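Local atomic coordinates of uncharacterized protein (Sulfolobus tokodaii, PDB entry 2PD2), a protein that is of unknown function but belongs to the DsrE/DsrF-like family, whose better-known members take part in sulfur metabolism, and assembles here as a trimer. Residues D11-A16 against S48-I53; R18-L23 against E55-K60. All coordinates share one frame; numbering follows the deposited sequence.

Contact 1 of 2, residues D11-A16 against S48-I53; sequences DKVPQA and SDTRSI
Val13 and Thr50 meet where the first turn of helix 13-26 lies next to the N-terminal start of helix 51-59, at its N-cap Thr50, on one face of the parallel beta-sheet of this alpha/beta, DsrE/DsrF-like protein. Helix 13-26 follows strand 2-7, and helix 51-59 leads into strand 63-67. The contact is small, 101 Å² in all, and is made by van der Waals packing. The bond from CA to CB points toward the other segment in both residues. Val13 CG1 comes up against the two branches of Thr50, 4.1 Å from Thr50 OG1 and 4.2 Å from Thr50 CG2; chi1 of 169° sets this branch anti to the backbone N and beside the carbonyl carbon. More loosely, the ring of Pro14 borders the threonine methyl, with Pro14 CG 4.4 Å from Thr50 CG2. Ala43 touches both Val13 and Thr50, Leu17 packs on Thr50 from one turn further along helix 13-26, and Ile7 of strand 2-7 lies against Val13. At the far end of Lys12, NZ forms a salt bridge with Asp9 of the second subunit. Polar bonds hold the approach to the second helix: a type I turn runs from Ser48 to Arg51, and Ser48 OG also bonds to Ala43 O. An ST turn fixes the backbone before the threonine side chain, Thr50 N donating to Ser48 OG over 3.1 Å at 152°.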
ATOM      1  N   ASP A  11      13.098  -5.593  -2.548  1.00 18.46           N
ATOM      2  CA  ASP A  11      13.478  -5.153  -3.882  1.00 26.05           C
ATOM      3  C   ASP A  11      13.036  -3.735  -4.225  1.00 25.16           C
ATOM      4  O   ASP A  11      13.463  -3.183  -5.236  1.00 26.77           O
ATOM      5  CB  ASP A  11      12.958  -6.131  -4.945  1.00 30.57           C
ATOM      6  CG  ASP A  11      11.452  -6.313  -4.898  1.00 41.42           C
ATOM      7  OD1 ASP A  11      10.918  -6.985  -5.806  1.00 45.37           O
ATOM      8  OD2 ASP A  11      10.801  -5.800  -3.962  1.00 46.21           O
ATOM      9  N   LYS A  12      12.199  -3.140  -3.380  1.00 24.81           N
ATOM     10  CA  LYS A  12      11.720  -1.784  -3.629  1.00 21.33           C
ATOM     11  C   LYS A  12      12.241  -0.778  -2.612  1.00 19.12           C
ATOM     12  O   LYS A  12      11.834   0.385  -2.622  1.00 18.64           O
ATOM     13  CB  LYS A  12      10.187  -1.759  -3.640  1.00 24.95           C
ATOM     14  CG  LYS A  12       9.575  -2.617  -4.741  1.00 36.22           C
ATOM     15  CD  LYS A  12       8.054  -2.625  -4.685  1.00 45.56           C
ATOM     16  CE  LYS A  12       7.473  -3.530  -5.771  1.00 52.90           C
ATOM     17  NZ  LYS A  12       5.984  -3.590  -5.738  1.00 55.12           N
ATOM     18  N   VAL A  13      13.146  -1.215  -1.741  1.00 16.63           N
ATOM     19  CA  VAL A  13      13.699  -0.324  -0.729  1.00 17.13           C
ATOM     20  C   VAL A  13      14.403   0.902  -1.305  1.00 19.28           C
ATOM     21  O   VAL A  13      14.180   2.020  -0.847  1.00 20.19           O
ATOM     22  CB  VAL A  13      14.668  -1.070   0.208  1.00 18.07           C
ATOM     23  CG1 VAL A  13      15.430  -0.072   1.076  1.00 19.66           C
ATOM     24  CG2 VAL A  13      13.878  -2.025   1.098  1.00 16.98           C
ATOM     25  N   PRO A  14      15.265   0.717  -2.319  1.00 20.68           N
ATOM     26  CA  PRO A  14      15.936   1.905  -2.863  1.00 22.03           C
ATOM     27  C   PRO A  14      14.942   3.003  -3.259  1.00 19.66           C
ATOM     28  O   PRO A  14      15.095   4.159  -2.872  1.00 18.74           O
ATOM     29  CB  PRO A  14      16.702   1.347  -4.063  1.00 25.47           C
ATOM     30  CG  PRO A  14      17.048  -0.049  -3.604  1.00 25.86           C
ATOM     31  CD  PRO A  14      15.743  -0.508  -2.985  1.00 21.24           C
ATOM     32  N   GLN A  15      13.913   2.640  -4.020  1.00 18.56           N
ATOM     33  CA  GLN A  15      12.923   3.627  -4.442  1.00 20.61           C
ATOM     34  C   GLN A  15      12.110   4.153  -3.265  1.00 17.49           C
ATOM     35  O   GLN A  15      11.755   5.330  -3.230  1.00 16.09           O
ATOM     36  CB  GLN A  15      11.991   3.034  -5.504  1.00 24.38           C
ATOM     37  CG  GLN A  15      12.640   2.928  -6.874  1.00 40.07           C
ATOM     38  CD  GLN A  15      11.722   2.315  -7.907  1.00 43.17           C
ATOM     39  OE1 GLN A  15      11.372   1.138  -7.818  1.00 51.75           O
ATOM     40  NE2 GLN A  15      11.319   3.111  -8.893  1.00 46.69           N
ATOM     41  N   ALA A  16      11.824   3.283  -2.300  1.00 15.69           N
ATOM     42  CA  ALA A  16      11.062   3.688  -1.126  1.00 15.14           C
ATOM     43  C   ALA A  16      11.837   4.734  -0.340  1.00 17.62           C
ATOM     44  O   ALA A  16      11.285   5.753   0.076  1.00 16.91           O
ATOM     45  CB  ALA A  16      10.772   2.479  -0.237  1.00 16.85           C
ATOM     46  N   SER A  48      24.234  -3.522   4.663  1.00 24.16           N
ATOM     47  CA  SER A  48      23.209  -3.159   3.686  1.00 25.70           C
ATOM     48  C   SER A  48      23.694  -2.131   2.667  1.00 24.43           C
ATOM     49  O   SER A  48      24.409  -1.193   3.011  1.00 22.73           O
ATOM     50  CB  SER A  48      21.980  -2.588   4.403  1.00 25.21           C
ATOM     51  OG  SER A  48      21.109  -1.963   3.475  1.00 26.00           O
ATOM     52  N   ASP A  49      23.286  -2.301   1.412  1.00 26.05           N
ATOM     53  CA  ASP A  49      23.674  -1.368   0.363  1.00 23.90           C
ATOM     54  C   ASP A  49      23.035   0.008   0.559  1.00 24.40           C
ATOM     55  O   ASP A  49      23.511   1.001   0.012  1.00 23.18           O
ATOM     56  CB  ASP A  49      23.295  -1.915  -1.021  1.00 26.96           C
ATOM     57  CG  ASP A  49      24.095  -3.150  -1.402  1.00 29.56           C
ATOM     58  OD1 ASP A  49      25.293  -3.215  -1.058  1.00 35.96           O
ATOM     59  OD2 ASP A  49      23.534  -4.053  -2.056  1.00 31.36           O
ATOM     60  N   THR A  50      21.957   0.077   1.335  1.00 22.88           N
ATOM     61  CA  THR A  50      21.301   1.360   1.571  1.00 23.84           C
ATOM     62  C   THR A  50      21.638   1.959   2.938  1.00 23.53           C
ATOM     63  O   THR A  50      21.007   2.927   3.368  1.00 22.96           O
ATOM     64  CB  THR A  50      19.757   1.244   1.463  1.00 21.74           C
ATOM     65  OG1 THR A  50      19.302   0.140   2.253  1.00 18.42           O
ATOM     66  CG2 THR A  50      19.325   1.060   0.008  1.00 17.77           C
ATOM     67  N   ARG A  51      22.636   1.397   3.615  1.00 22.72           N
ATOM     68  CA  ARG A  51      23.008   1.897   4.933  1.00 23.04           C
ATOM     69  C   ARG A  51      23.241   3.408   4.991  1.00 24.49           C
ATOM     70  O   ARG A  51      22.712   4.088   5.875  1.00 23.28           O
ATOM     71  CB  ARG A  51      24.252   1.171   5.464  1.00 24.54           C
ATOM     72  CG  ARG A  51      24.738   1.728   6.799  1.00 24.80           C
ATOM     73  CD  ARG A  51      25.721   0.808   7.512  1.00 29.68           C
ATOM     74  NE  ARG A  51      26.160   1.383   8.783  1.00 32.40           N
ATOM     75  CZ  ARG A  51      26.906   0.741   9.678  1.00 28.18           C
ATOM     76  NH1 ARG A  51      27.296  -0.502   9.447  1.00 27.93           N
ATOM     77  NH2 ARG A  51      27.273   1.349  10.800  1.00 28.56           N
ATOM     78  N   SER A  52      24.018   3.938   4.055  1.00 23.11           N
ATOM     79  CA  SER A  52      24.304   5.370   4.054  1.00 24.42           C
ATOM     80  C   SER A  52      23.040   6.214   3.921  1.00 24.69           C
ATOM     81  O   SER A  52      22.942   7.297   4.497  1.00 23.04           O
ATOM     82  CB  SER A  52      25.295   5.716   2.937  1.00 28.49           C
ATOM     83  OG  SER A  52      24.751   5.432   1.662  1.00 36.77           O
ATOM     84  N   ILE A  53      22.065   5.719   3.166  1.00 21.78           N
ATOM     85  CA  ILE A  53      20.822   6.456   3.002  1.00 18.20           C
ATOM     86  C   ILE A  53      20.030   6.414   4.314  1.00 19.16           C
ATOM     87  O   ILE A  53      19.479   7.425   4.753  1.00 21.47           O
ATOM     88  CB  ILE A  53      19.982   5.862   1.854  1.00 23.66           C
ATOM     89  CG1 ILE A  53      20.770   5.964   0.541  1.00 28.60           C
ATOM     90  CG2 ILE A  53      18.657   6.596   1.747  1.00 19.07           C
ATOM     91  CD1 ILE A  53      20.057   5.387  -0.673  1.00 30.29           C
TER

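Contact 2 of 2, residues R18-L23 against E55-K60; sequences RSVINL and EDLIKK
Two helices laid side by side on the parallel sheet of an alpha/beta fold meet here through Leu57 of helix 51-59, which is set against Val20 and Ile21 of helix 13-26. A single methyl does the touching: Leu57 CD2 lies 3.8 Å from Ile21 CG1 and 4.1 Å from Val20 CG1, so that two neighbouring residues of one helix receive one branch of the other. Leucine and isoleucine side chains cross at about a right angle, whereas the valine meets Leu57 at a slant. The CA-CB bond of Leu57 does not aim at helix 13-26; CG, anti to the carbonyl carbon (chi1 -64°), and the branch beyond it bring CD2 across. Apolar contact is all that joins the two segments, and the nearest CA atoms, of Ile21 and Leu57, are 7.5 Å apart. Beside this apolar contact, Lys60 NZ reaches back one turn to Asp56 in a salt bridge, meeting Asp56 OD1 at 3.0 Å on its syn side, 21° out of the carboxylate plane, with a weak second bond to Asp56 OD2. Lys60 also touches Tyr24. The second subunit packs against helix 13-26 at Ser19, Asn22 and Leu23. Towards the sheet, Val20 rests on Val5 of strand 2-7 and, with Leu57, on Ile62 just before strand 63-67.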
ATOM      1  N   ARG A  18      14.105   6.752  -1.437  1.00 19.93           N
ATOM      2  CA  ARG A  18      14.159   8.016  -2.163  1.00 21.78           C
ATOM      3  C   ARG A  18      12.831   8.734  -1.978  1.00 17.84           C
ATOM      4  O   ARG A  18      12.788   9.954  -1.882  1.00 22.07           O
ATOM      5  CB  ARG A  18      14.426   7.809  -3.657  1.00 26.86           C
ATOM      6  CG  ARG A  18      14.334   9.124  -4.443  1.00 41.16           C
ATOM      7  CD  ARG A  18      14.795   9.022  -5.893  1.00 51.67           C
ATOM      8  NE  ARG A  18      14.087   7.989  -6.645  1.00 60.18           N
ATOM      9  CZ  ARG A  18      14.484   6.724  -6.730  1.00 64.09           C
ATOM     10  NH1 ARG A  18      15.591   6.334  -6.111  1.00 65.17           N
ATOM     11  NH2 ARG A  18      13.774   5.848  -7.431  1.00 66.28           N
ATOM     12  N   SER A  19      11.744   7.971  -1.924  1.00 17.12           N
ATOM     13  CA  SER A  19      10.425   8.560  -1.727  1.00 15.73           C
ATOM     14  C   SER A  19      10.326   9.206  -0.345  1.00 16.42           C
ATOM     15  O   SER A  19       9.700  10.252  -0.186  1.00 19.28           O
ATOM     16  CB  SER A  19       9.338   7.499  -1.899  1.00 12.89           C
ATOM     17  OG  SER A  19       9.183   7.151  -3.265  1.00 21.15           O
ATOM     18  N   VAL A  20      10.939   8.587   0.658  1.00 18.55           N
ATOM     19  CA  VAL A  20      10.923   9.163   2.000  1.00 14.06           C
ATOM     20  C   VAL A  20      11.713  10.474   1.978  1.00 17.45           C
ATOM     21  O   VAL A  20      11.320  11.463   2.602  1.00 17.71           O
ATOM     22  CB  VAL A  20      11.537   8.199   3.036  1.00 15.44           C
ATOM     23  CG1 VAL A  20      11.653   8.897   4.387  1.00 15.33           C
ATOM     24  CG2 VAL A  20      10.650   6.963   3.175  1.00 14.95           C
ATOM     25  N   ILE A  21      12.828  10.486   1.255  1.00 15.74           N
ATOM     26  CA  ILE A  21      13.627  11.701   1.139  1.00 18.54           C
ATOM     27  C   ILE A  21      12.747  12.773   0.482  1.00 18.22           C
ATOM     28  O   ILE A  21      12.753  13.933   0.891  1.00 22.15           O
ATOM     29  CB  ILE A  21      14.888  11.457   0.279  1.00 17.27           C
ATOM     30  CG1 ILE A  21      15.876  10.582   1.052  1.00 20.57           C
ATOM     31  CG2 ILE A  21      15.546  12.784  -0.087  1.00 21.89           C
ATOM     32  CD1 ILE A  21      17.098  10.175   0.244  1.00 27.21           C
ATOM     33  N   ASN A  22      11.982  12.374  -0.532  1.00 17.67           N
ATOM     34  CA  ASN A  22      11.092  13.310  -1.217  1.00 20.99           C
ATOM     35  C   ASN A  22      10.050  13.864  -0.245  1.00 21.68           C
ATOM     36  O   ASN A  22       9.749  15.053  -0.268  1.00 20.50           O
ATOM     37  CB  ASN A  22      10.395  12.636  -2.412  1.00 18.44           C
ATOM     38  CG  ASN A  22      11.340  12.405  -3.594  1.00 25.47           C
ATOM     39  OD1 ASN A  22      12.395  13.035  -3.691  1.00 22.90           O
ATOM     40  ND2 ASN A  22      10.953  11.511  -4.506  1.00 19.24           N
ATOM     41  N   LEU A  23       9.500  12.996   0.600  1.00 19.33           N
ATOM     42  CA  LEU A  23       8.506  13.410   1.589  1.00 20.05           C
ATOM     43  C   LEU A  23       9.117  14.477   2.492  1.00 21.60           C
ATOM     44  O   LEU A  23       8.556  15.558   2.673  1.00 19.28           O
ATOM     45  CB  LEU A  23       8.073  12.212   2.445  1.00 18.51           C
ATOM     46  CG  LEU A  23       7.058  12.513   3.552  1.00 20.40           C
ATOM     47  CD1 LEU A  23       5.778  13.043   2.926  1.00 22.94           C
ATOM     48  CD2 LEU A  23       6.770  11.255   4.360  1.00 18.35           C
ATOM     49  N   GLU A  55      21.223   6.044   7.298  1.00 21.21           N
ATOM     50  CA  GLU A  55      21.940   6.876   8.256  1.00 23.66           C
ATOM     51  C   GLU A  55      21.632   8.350   8.018  1.00 22.71           C
ATOM     52  O   GLU A  55      21.543   9.135   8.963  1.00 25.60           O
ATOM     53  CB  GLU A  55      23.444   6.617   8.146  1.00 25.71           C
ATOM     54  CG  GLU A  55      23.833   5.187   8.478  1.00 29.70           C
ATOM     55  CD  GLU A  55      25.321   4.934   8.321  1.00 34.01           C
ATOM     56  OE1 GLU A  55      25.871   5.267   7.250  1.00 40.46           O
ATOM     57  OE2 GLU A  55      25.935   4.397   9.263  1.00 35.41           O
ATOM     58  N   ASP A  56      21.459   8.725   6.754  1.00 21.48           N
ATOM     59  CA  ASP A  56      21.132  10.107   6.417  1.00 23.82           C
ATOM     60  C   ASP A  56      19.726  10.460   6.927  1.00 20.53           C
ATOM     61  O   ASP A  56      19.501  11.562   7.428  1.00 19.57           O
ATOM     62  CB  ASP A  56      21.208  10.317   4.901  1.00 26.96           C
ATOM     63  CG  ASP A  56      20.845  11.732   4.488  1.00 31.54           C
ATOM     64  OD1 ASP A  56      21.488  12.690   4.974  1.00 33.78           O
ATOM     65  OD2 ASP A  56      19.916  11.888   3.669  1.00 35.53           O
ATOM     66  N   LEU A  57      18.786   9.526   6.800  1.00 19.71           N
ATOM     67  CA  LEU A  57      17.422   9.758   7.273  1.00 16.00           C
ATOM     68  C   LEU A  57      17.452   9.943   8.792  1.00 16.98           C
ATOM     69  O   LEU A  57      16.738  10.782   9.346  1.00 16.34           O
ATOM     70  CB  LEU A  57      16.515   8.573   6.913  1.00 19.41           C
ATOM     71  CG  LEU A  57      16.283   8.296   5.419  1.00 21.61           C
ATOM     72  CD1 LEU A  57      15.355   7.102   5.254  1.00 20.29           C
ATOM     73  CD2 LEU A  57      15.683   9.523   4.747  1.00 24.54           C
ATOM     74  N   ILE A  58      18.283   9.153   9.461  1.00 17.15           N
ATOM     75  CA  ILE A  58      18.409   9.244  10.911  1.00 21.22           C
ATOM     76  C   ILE A  58      18.950  10.625  11.278  1.00 21.92           C
ATOM     77  O   ILE A  58      18.507  11.248  12.247  1.00 21.68           O
ATOM     78  CB  ILE A  58      19.348   8.137  11.452  1.00 20.80           C
ATOM     79  CG1 ILE A  58      18.658   6.777  11.305  1.00 24.50           C
ATOM     80  CG2 ILE A  58      19.721   8.417  12.915  1.00 18.00           C
ATOM     81  CD1 ILE A  58      19.484   5.599  11.769  1.00 26.06           C
ATOM     82  N   LYS A  59      19.898  11.107  10.485  1.00 24.39           N
ATOM     83  CA  LYS A  59      20.491  12.421  10.713  1.00 26.02           C
ATOM     84  C   LYS A  59      19.394  13.486  10.610  1.00 23.76           C
ATOM     85  O   LYS A  59      19.377  14.458  11.362  1.00 23.15           O
ATOM     86  CB  LYS A  59      21.577  12.683   9.665  1.00 28.33           C
ATOM     87  CG  LYS A  59      22.370  13.966   9.865  1.00 40.54           C
ATOM     88  CD  LYS A  59      23.377  13.837  10.996  1.00 51.15           C
ATOM     89  CE  LYS A  59      24.267  15.074  11.078  1.00 58.62           C
ATOM     90  NZ  LYS A  59      25.310  14.960  12.137  1.00 61.84           N
ATOM     91  N   LYS A  60      18.477  13.287   9.670  1.00 21.17           N
ATOM     92  CA  LYS A  60      17.376  14.216   9.457  1.00 21.79           C
ATOM     93  C   LYS A  60      16.282  14.062  10.525  1.00 20.60           C
ATOM     94  O   LYS A  60      15.173  14.579  10.380  1.00 21.15           O
ATOM     95  CB  LYS A  60      16.802  14.007   8.050  1.00 24.33           C
ATOM     96  CG  LYS A  60      17.726  14.518   6.935  1.00 25.20           C
ATOM     97  CD  LYS A  60      17.218  14.135   5.552  1.00 22.98           C
ATOM     98  CE  LYS A  60      17.911  14.939   4.448  1.00 27.43           C
ATOM     99  NZ  LYS A  60      19.391  14.784   4.434  1.00 29.39           N
TER

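Contacts 1 and 2 are successive points along one helix pair, 13-26 with 51-59, their centres 11 Å apart. Along the chain the segments alternate: 11-16 and 18-23 come first, then 48-53 and 55-60, and strand 31-36 falls in between. Since both pairs advance in the same order, the helices run in the same general direction, as expected where beta-alpha-beta units follow one another on a parallel sheet. The two contacts join directly at Ile53 CG2 and Ile21 CD1, 4.2 Å apart. Together they bind the beginning and the middle of helix 13-26 to its neighbour, while that same helix also meets the second subunit of the trimer.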